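Long-range contact in AmbC (Sorangium cellulosum, PDB 5O15), which serves as a bifunctional dehydratase-cyclase domain in ambruticin biosynthesis, probably dehydrating a polyketide intermediate and then closing an oxygen heterocycle: residues His51-Leu59 with Ala295-Ala304. Numbering follows the deposited sequence.
Sequences HVVLGTVIL and ATAEHVRKAA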
loop_
_atom_site.group_PDB
_atom_site.type_symbol
_atom_site.label_atom_id
_atom_site.label_comp_id
_atom_site.label_asym_id
_atom_site.label_seq_id
_atom_site.Cartn_x
_atom_site.Cartn_y
_atom_site.Cartn_z
ATOM N N HIS A 51 6.232 11.012 -1.210
ATOM C CA HIS A 51 5.286 10.384 -2.126
ATOM C C HIS A 51 4.616 11.449 -2.981
ATOM O O HIS A 51 3.462 11.847 -2.787
ATOM C CB HIS A 51 4.248 9.543 -1.386
ATOM C CG HIS A 51 3.478 8.664 -2.310
ATOM N ND1 HIS A 51 2.148 8.885 -2.581
ATOM C CD2 HIS A 51 3.828 7.584 -3.038
ATOM C CE1 HIS A 51 1.709 7.971 -3.428
ATOM N NE2 HIS A 51 2.719 7.168 -3.733
ATOM N N VAL A 52 5.376 11.900 -3.983
ATOM C CA VAL A 52 4.932 12.907 -4.933
ATOM C C VAL A 52 4.443 12.191 -6.178
ATOM O O VAL A 52 5.228 11.491 -6.839
ATOM C CB VAL A 52 6.051 13.906 -5.262
ATOM C CG1 VAL A 52 5.527 14.981 -6.203
ATOM C CG2 VAL A 52 6.630 14.510 -3.976
ATOM N N VAL A 53 3.147 12.358 -6.493
ATOM C CA VAL A 53 2.511 11.658 -7.597
ATOM C C VAL A 53 2.248 12.677 -8.699
ATOM O O VAL A 53 1.337 13.507 -8.607
ATOM C CB VAL A 53 1.217 10.983 -7.155
ATOM C CG1 VAL A 53 0.612 10.290 -8.320
ATOM C CG2 VAL A 53 1.503 10.007 -6.017
ATOM N N LEU A 54 3.117 12.670 -9.719
ATOM C CA LEU A 54 2.965 13.566 -10.870
ATOM C C LEU A 54 2.843 15.023 -10.429
ATOM O O LEU A 54 2.087 15.808 -11.002
ATOM C CB LEU A 54 1.798 13.158 -11.777
ATOM C CG LEU A 54 1.778 11.725 -12.311
ATOM C CD1 LEU A 54 0.517 11.446 -13.114
ATOM C CD2 LEU A 54 3.061 11.421 -13.135
ATOM N N GLY A 55 3.576 15.384 -9.382
ATOM C CA GLY A 55 3.599 16.731 -8.859
ATOM C C GLY A 55 2.711 16.971 -7.644
ATOM O O GLY A 55 2.831 18.033 -7.021
ATOM N N THR A 56 1.833 16.033 -7.279
ATOM C CA THR A 56 0.891 16.220 -6.182
ATOM C C THR A 56 1.288 15.348 -5.007
ATOM O O THR A 56 1.456 14.135 -5.149
ATOM C CB THR A 56 -0.516 15.883 -6.666
ATOM O OG1 THR A 56 -0.886 16.834 -7.678
ATOM C CG2 THR A 56 -1.551 15.945 -5.515
ATOM N N VAL A 57 1.361 15.951 -3.825
ATOM C CA VAL A 57 1.869 15.246 -2.653
ATOM C C VAL A 57 0.679 14.614 -1.938
ATOM O O VAL A 57 -0.157 15.320 -1.362
ATOM C CB VAL A 57 2.631 16.197 -1.726
ATOM C CG1 VAL A 57 3.276 15.398 -0.627
ATOM C CG2 VAL A 57 3.660 17.034 -2.509
ATOM N N ILE A 58 0.588 13.293 -1.979
ATOM C CA ILE A 58 -0.538 12.579 -1.383
ATOM C C ILE A 58 -0.009 11.376 -0.618
ATOM O O ILE A 58 1.038 10.810 -0.947
ATOM C CB ILE A 58 -1.579 12.117 -2.424
ATOM C CG1 ILE A 58 -0.946 11.203 -3.482
ATOM C CG2 ILE A 58 -2.310 13.314 -2.990
ATOM C CD1 ILE A 58 -1.957 10.655 -4.487
ATOM N N LEU A 59 -0.745 10.971 0.406
ATOM C CA LEU A 59 -0.378 9.783 1.147
ATOM C C LEU A 59 -0.401 8.585 0.195
ATOM O O LEU A 59 -1.300 8.482 -0.630
ATOM C CB LEU A 59 -1.369 9.598 2.302
ATOM C CG LEU A 59 -0.958 8.597 3.398
ATOM C CD1 LEU A 59 0.257 9.061 4.225
ATOM C CD2 LEU A 59 -2.121 8.268 4.269
ATOM N N ALA A 295 -3.799 7.385 -14.631
ATOM C CA ALA A 295 -4.301 8.703 -14.261
ATOM C C ALA A 295 -3.334 9.769 -14.767
ATOM O O ALA A 295 -2.108 9.588 -14.734
ATOM C CB ALA A 295 -4.387 8.846 -12.741
ATOM N N THR A 296 -3.883 10.889 -15.213
ATOM C CA THR A 296 -3.053 12.017 -15.621
ATOM C C THR A 296 -2.707 12.893 -14.418
ATOM O O THR A 296 -3.327 12.802 -13.348
ATOM C CB THR A 296 -3.806 12.899 -16.609
ATOM O OG1 THR A 296 -4.900 13.509 -15.920
ATOM C CG2 THR A 296 -4.307 12.114 -17.800
ATOM N N ALA A 297 -1.719 13.779 -14.626
ATOM C CA ALA A 297 -1.310 14.702 -13.576
ATOM C C ALA A 297 -2.483 15.564 -13.120
ATOM O O ALA A 297 -2.627 15.831 -11.931
ATOM C CB ALA A 297 -0.141 15.575 -14.055
ATOM N N GLU A 298 -3.258 16.081 -14.070
ATOM C CA GLU A 298 -4.393 16.931 -13.727
ATOM C C GLU A 298 -5.456 16.147 -12.963
ATOM O O GLU A 298 -6.074 16.679 -12.036
ATOM C CB GLU A 298 -4.983 17.523 -15.001
ATOM C CG GLU A 298 -6.186 18.417 -14.788
ATOM C CD GLU A 298 -5.912 19.598 -13.872
ATOM O OE1 GLU A 298 -6.891 20.183 -13.359
ATOM O OE2 GLU A 298 -4.735 19.946 -13.655
ATOM N N HIS A 299 -5.683 14.883 -13.327
ATOM C CA HIS A 299 -6.659 14.077 -12.595
ATOM C C HIS A 299 -6.251 13.949 -11.133
ATOM O O HIS A 299 -7.071 14.121 -10.222
ATOM C CB HIS A 299 -6.751 12.689 -13.221
ATOM C CG HIS A 299 -7.739 11.801 -12.546
ATOM N ND1 HIS A 299 -9.066 11.799 -12.898
ATOM C CD2 HIS A 299 -7.615 10.920 -11.526
ATOM C CE1 HIS A 299 -9.726 10.951 -12.127
ATOM N NE2 HIS A 299 -8.869 10.402 -11.285
ATOM N N VAL A 300 -4.967 13.655 -10.891
ATOM C CA VAL A 300 -4.479 13.499 -9.524
ATOM C C VAL A 300 -4.563 14.819 -8.776
ATOM O O VAL A 300 -4.980 14.865 -7.613
ATOM C CB VAL A 300 -3.049 12.924 -9.521
ATOM C CG1 VAL A 300 -2.529 12.855 -8.099
ATOM C CG2 VAL A 300 -3.037 11.551 -10.156
ATOM N N ARG A 301 -4.182 15.919 -9.433
ATOM C CA ARG A 301 -4.231 17.223 -8.786
ATOM C C ARG A 301 -5.654 17.558 -8.365
ATOM O O ARG A 301 -5.896 18.006 -7.240
ATOM C CB ARG A 301 -3.729 18.293 -9.754
ATOM C CG ARG A 301 -3.656 19.694 -9.143
ATOM C CD ARG A 301 -3.542 20.772 -10.214
ATOM N NE ARG A 301 -4.800 20.901 -10.952
ATOM C CZ ARG A 301 -5.921 21.409 -10.444
ATOM N NH1 ARG A 301 -5.951 21.841 -9.189
ATOM N NH2 ARG A 301 -7.023 21.476 -11.184
ATOM N N LYS A 302 -6.602 17.373 -9.280
ATOM C CA LYS A 302 -7.994 17.686 -9.006
ATOM C C LYS A 302 -8.542 16.786 -7.914
ATOM O O LYS A 302 -9.292 17.244 -7.038
ATOM C CB LYS A 302 -8.802 17.540 -10.294
ATOM C CG LYS A 302 -8.651 18.707 -11.266
ATOM C CD LYS A 302 -9.381 18.446 -12.590
ATOM C CE LYS A 302 -9.671 19.738 -13.353
ATOM N NZ LYS A 302 -9.354 19.631 -14.816
ATOM N N ALA A 303 -8.212 15.495 -7.949
ATOM C CA ALA A 303 -8.714 14.565 -6.940
ATOM C C ALA A 303 -8.210 14.920 -5.551
ATOM O O ALA A 303 -8.979 14.859 -4.572
ATOM C CB ALA A 303 -8.326 13.133 -7.301
ATOM N N ALA A 304 -6.943 15.325 -5.443
ATOM C CA ALA A 304 -6.379 15.686 -4.150
ATOM C C ALA A 304 -6.952 16.997 -3.646
ATOM O O ALA A 304 -7.172 17.162 -2.439
ATOM C CB ALA A 304 -4.868 15.782 -4.265
HETATM O O HOH W 1 -0.483 16.228 -10.211
#
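Val53 opens the contact by setting its CG1 4.1 Å from CG1 of Val300, the two side chains meeting nearly at right angles, while Met238 of strand 236-247 packs against both valines. Next comes the type I' turn of the hairpin, Val53 to Thr56, whose corner rests on the first turn of helix 297-305. There Leu54 lays its CB 3.8 Å from CB of Ala297. Leu54 CD1 reaches further, 3.6 Å from both Ala297 N and Ala295 O, and so covers the link between strand 283-295 and the helix that Thr296 N-caps. Thr56 divides its two branches along the helix. Thr56 CG2, trans to the backbone N, presses 3.5 Å from CB of Ala304, whereas OG1, beside that N (chi1 -65°), lies over CA and CB of Arg301, whose chain then leads away to Glu298. Thr56 OG1 also donates to a water 2.6 Å from it, and that water gives its own hydrogens to Leu54 O and Ala297 O. Ile58 finishes the row with CG2 3.8 Å from CB of Ala304. The pairing is consistent with the two halves of the double hotdog fold meeting here. Ala297 O already accepts from Arg301 N, so the water is its second partner; with no direct polar bond between hairpin and helix, the rest is van der Waals packing, largely of aliphatic groups, and depends on their fit.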